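Local coordinates for protein 2,3-bisphosphoglycerate-independent phosphoglycerate mutase (Pyrococcus horikoshii, PDB 2ZKT) that probably catalyses the interconversion of 2-phosphoglycerate and 3-phosphoglycerate in glycolysis, as a metal-binding member of the alkaline phosphatase superfamily, at residues F82-G86 with V87-L91; Y267-E270 with G271-G274. All blocks are in the same frame, centred on the assembly; numbering follows the deposited sequence.

Both interactions are local turns of the chain, and their centres lie 17 Å apart, with nearest atoms about 7 Å from each other. Interaction 1 ends helix 80-86, and its side chains touch strands 152-155 and 161-166 of the antiparallel sheet and also helix 253-261. The chain then leads from helix 253-261 into strand 265-267, an outermost strand of the mixed sheet, and interaction 2 turns it back toward helix 280-291. Neither contact contains a metal ligand seen in the structure, but the Glu83 side chain comes to about 11 Å from a bound zinc ion.

Interaction 1: residues F82-G86 with V87-L91; sequences FEALG and VGLDL
Val87 lies against the last turn of helix 80-86, and its amide donates to Glu83 O at 3.1 Å. Its CG1 is beside the backbone N (chi1 -63°), which brings this methyl over Glu83 O, while CG2 faces Ala84 O at a doubtfully short distance. With an alanine in place of Val87, the carbonyl of Glu83 would probably lose its apolar cover and a gap would open toward Val163 and Met157. Gly88 leaves the helix with a positive phi of 100°, at which a CB would jam against the preceding carbonyl oxygen. A Schellman motif results: Gly88 N bonds weakly back to Leu85 O, and Leu89 N bonds weakly to Ala84 O at 3.3 Å. From Leu89 the CB and CG also rest on Ala84 O, and its own carbonyl shares a water with Leu85 O, the water donating to both (2.7 Å to Leu89 O). Leu85 O thus has three partners: Gly88 N, through the weak bond, the water and Arg260. Leu91 folds back under the helix end, its CD2 meeting Ala84 CB at 3.7 Å and its CD1 facing Leu85 CD2 more loosely.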
loop_
_atom_site.group_PDB
_atom_site.type_symbol
_atom_site.label_atom_id
_atom_site.label_comp_id
_atom_site.label_asym_id
_atom_site.label_seq_id
_atom_site.Cartn_x
_atom_site.Cartn_y
_atom_site.Cartn_z
ATOM N N PHE B 82 15.816 13.749 28.231
ATOM C CA PHE B 82 15.932 13.217 26.867
ATOM C C PHE B 82 15.817 14.366 25.851
ATOM O O PHE B 82 16.554 14.414 24.858
ATOM C CB PHE B 82 14.821 12.183 26.583
ATOM C CG PHE B 82 14.865 10.959 27.469
ATOM C CD1 PHE B 82 16.000 10.147 27.508
ATOM C CD2 PHE B 82 13.755 10.604 28.244
ATOM C CE1 PHE B 82 16.033 9.000 28.300
ATOM C CE2 PHE B 82 13.776 9.457 29.040
ATOM C CZ PHE B 82 14.920 8.653 29.068
ATOM N N GLU B 83 14.872 15.274 26.099
ATOM C CA GLU B 83 14.662 16.424 25.220
ATOM C C GLU B 83 15.948 17.278 25.197
ATOM O O GLU B 83 16.391 17.719 24.135
ATOM C CB GLU B 83 13.480 17.269 25.734
ATOM C CG GLU B 83 12.676 18.001 24.647
ATOM C CD GLU B 83 11.728 17.076 23.870
ATOM O OE1 GLU B 83 10.924 16.360 24.518
ATOM O OE2 GLU B 83 11.783 17.074 22.615
ATOM N N ALA B 84 16.550 17.498 26.372
ATOM C CA ALA B 84 17.774 18.295 26.446
ATOM C C ALA B 84 18.923 17.644 25.664
ATOM O O ALA B 84 19.662 18.309 24.939
ATOM C CB ALA B 84 18.174 18.476 27.918
ATOM N N LEU B 85 19.093 16.308 25.868
ATOM C CA LEU B 85 20.154 15.605 25.136
ATOM C C LEU B 85 19.864 15.630 23.630
ATOM O O LEU B 85 20.734 15.459 22.782
ATOM C CB LEU B 85 20.188 14.127 25.551
ATOM C CG LEU B 85 20.623 13.823 27.003
ATOM C CD1 LEU B 85 20.803 12.325 27.211
ATOM C CD2 LEU B 85 21.957 14.464 27.417
ATOM N N GLY B 86 18.553 15.774 23.319
ATOM C CA GLY B 86 18.058 15.798 21.943
ATOM C C GLY B 86 18.545 17.041 21.183
ATOM O O GLY B 86 18.919 16.986 20.017
ATOM N N VAL B 87 18.480 18.197 21.874
ATOM C CA VAL B 87 18.903 19.433 21.226
ATOM C C VAL B 87 20.433 19.566 21.161
ATOM O O VAL B 87 20.984 20.571 20.729
ATOM C CB VAL B 87 18.286 20.620 21.968
ATOM C CG1 VAL B 87 16.759 20.548 21.872
ATOM C CG2 VAL B 87 18.696 20.601 23.432
ATOM N N GLY B 88 21.123 18.520 21.653
ATOM C CA GLY B 88 22.576 18.481 21.466
ATOM C C GLY B 88 23.348 18.930 22.712
ATOM O O GLY B 88 24.561 19.102 22.691
ATOM N N LEU B 89 22.708 19.180 23.856
ATOM C CA LEU B 89 23.435 19.644 25.048
ATOM C C LEU B 89 24.180 18.484 25.718
ATOM O O LEU B 89 23.835 17.311 25.522
ATOM C CB LEU B 89 22.470 20.264 26.070
ATOM C CG LEU B 89 21.539 21.396 25.614
ATOM C CD1 LEU B 89 20.615 21.799 26.775
ATOM C CD2 LEU B 89 22.370 22.595 25.140
ATOM N N ASP B 90 25.206 18.819 26.501
ATOM C CA ASP B 90 25.986 17.812 27.222
ATOM C C ASP B 90 25.733 18.023 28.718
ATOM O O ASP B 90 26.298 18.928 29.342
ATOM C CB ASP B 90 27.483 17.958 26.902
ATOM C CG ASP B 90 27.794 17.722 25.425
ATOM O OD1 ASP B 90 27.415 16.649 24.899
ATOM O OD2 ASP B 90 28.418 18.605 24.793
ATOM N N LEU B 91 24.870 17.180 29.282
ATOM C CA LEU B 91 24.498 17.273 30.695
ATOM C C LEU B 91 25.160 16.237 31.606
ATOM O O LEU B 91 25.693 15.214 31.143
ATOM C CB LEU B 91 22.971 17.150 30.834
ATOM C CG LEU B 91 22.079 18.315 30.377
ATOM C CD1 LEU B 91 22.326 18.634 28.910
ATOM C CD2 LEU B 91 20.616 17.944 30.609
HETATM O O HOH W 1 23.101 15.596 23.557
#

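Interaction 2: residues Y267-E270 with G271-G274; sequences YTPE and GATG
The methyl of Ala272 approaches one face of the puckered Pro269 ring obliquely, displaced past its CG-CD edge, with Ala272 CB 4.0 Å from Pro269 CG. The flat group, the peptide that Pro269 shares with Glu270, is approached from above: Ala272 N donates to Pro269 O at 3.2 Å from 36° out of the carbonyl plane rather than at its edge. The N-H still points almost straight at the oxygen, with an angle of 164°, and Ala272 CB rests on the same Pro269 O at 3.6 Å. This bond closes a type II beta turn from Pro269 to Ala272, which reverses the chain just after strand 265-267. Gly271 holds the third position of the turn with a phi of 106°, where a CB would clash with Glu270 O. Beside the turn, Thr268 reaches across with its methyl: CG2 lies anti to the backbone N and comes to 3.7 Å from Ala272 O, while OG1 is hydrogen-bonded to Ile250 O, just beyond strand 246-249. Pro269 and Ala272 also touch Lys286 and Lys283 of helix 280-291. At the surface, one nearly straight backbone bond and a few methyl and ring contacts join the two sides of this turn, so its shape rests largely on the backbone, on the carbonyl that Pro269 offers as acceptor and on the glycine that allows a positive phi at the second corner.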
loop_
_atom_site.group_PDB
_atom_site.type_symbol
_atom_site.label_atom_id
_atom_site.label_comp_id
_atom_site.label_asym_id
_atom_site.label_seq_id
_atom_site.Cartn_x
_atom_site.Cartn_y
_atom_site.Cartn_z
ATOM N N TYR B 267 22.930 10.117 14.410
ATOM C CA TYR B 267 23.186 10.819 13.157
ATOM C C TYR B 267 21.873 11.346 12.600
ATOM O O TYR B 267 20.826 10.703 12.734
ATOM C CB TYR B 267 23.798 9.874 12.118
ATOM C CG TYR B 267 25.176 9.368 12.477
ATOM C CD1 TYR B 267 25.335 8.232 13.277
ATOM C CD2 TYR B 267 26.324 10.018 12.017
ATOM C CE1 TYR B 267 26.598 7.756 13.610
ATOM C CE2 TYR B 267 27.605 9.547 12.347
ATOM C CZ TYR B 267 27.734 8.413 13.143
ATOM O OH TYR B 267 28.990 7.935 13.474
ATOM N N THR B 268 21.942 12.520 11.976
ATOM C CA THR B 268 20.781 13.144 11.352
ATOM C C THR B 268 21.281 13.598 9.981
ATOM O O THR B 268 21.823 14.693 9.838
ATOM C CB THR B 268 20.301 14.370 12.146
ATOM O OG1 THR B 268 20.179 14.031 13.540
ATOM C CG2 THR B 268 18.948 14.844 11.617
ATOM N N PRO B 269 21.118 12.746 8.955
ATOM C CA PRO B 269 21.575 13.094 7.604
ATOM C C PRO B 269 20.857 14.311 7.019
ATOM O O PRO B 269 19.793 14.716 7.503
ATOM C CB PRO B 269 21.298 11.812 6.815
ATOM C CG PRO B 269 20.048 11.308 7.460
ATOM C CD PRO B 269 20.359 11.476 8.937
ATOM N N GLU B 270 21.460 14.892 5.977
ATOM C CA GLU B 270 20.903 16.062 5.302
ATOM C C GLU B 270 19.504 15.754 4.758
ATOM O O GLU B 270 19.330 14.809 3.981
ATOM C CB GLU B 270 21.816 16.481 4.140
ATOM C CG GLU B 270 23.214 16.931 4.559
ATOM C CD GLU B 270 23.205 18.251 5.321
ATOM O OE1 GLU B 270 22.686 19.253 4.774
ATOM O OE2 GLU B 270 23.721 18.289 6.463
ATOM N N GLY B 271 18.511 16.546 5.168
ATOM C CA GLY B 271 17.152 16.332 4.686
ATOM C C GLY B 271 16.176 15.720 5.686
ATOM O O GLY B 271 14.956 15.880 5.544
ATOM N N ALA B 272 16.705 15.026 6.696
ATOM C CA ALA B 272 15.870 14.384 7.714
ATOM C C ALA B 272 15.349 15.424 8.716
ATOM O O ALA B 272 16.113 15.977 9.510
ATOM C CB ALA B 272 16.674 13.292 8.435
ATOM N N THR B 273 14.038 15.667 8.684
ATOM C CA THR B 273 13.418 16.679 9.562
ATOM C C THR B 273 12.415 16.089 10.573
ATOM O O THR B 273 11.942 16.761 11.486
ATOM C CB THR B 273 12.697 17.742 8.718
ATOM O OG1 THR B 273 11.639 17.125 7.966
ATOM C CG2 THR B 273 13.680 18.419 7.755
ATOM N N GLY B 274 12.047 14.812 10.359
ATOM C CA GLY B 274 11.049 14.203 11.239
ATOM C C GLY B 274 9.637 14.718 10.924
ATOM O O GLY B 274 8.705 14.633 11.720
#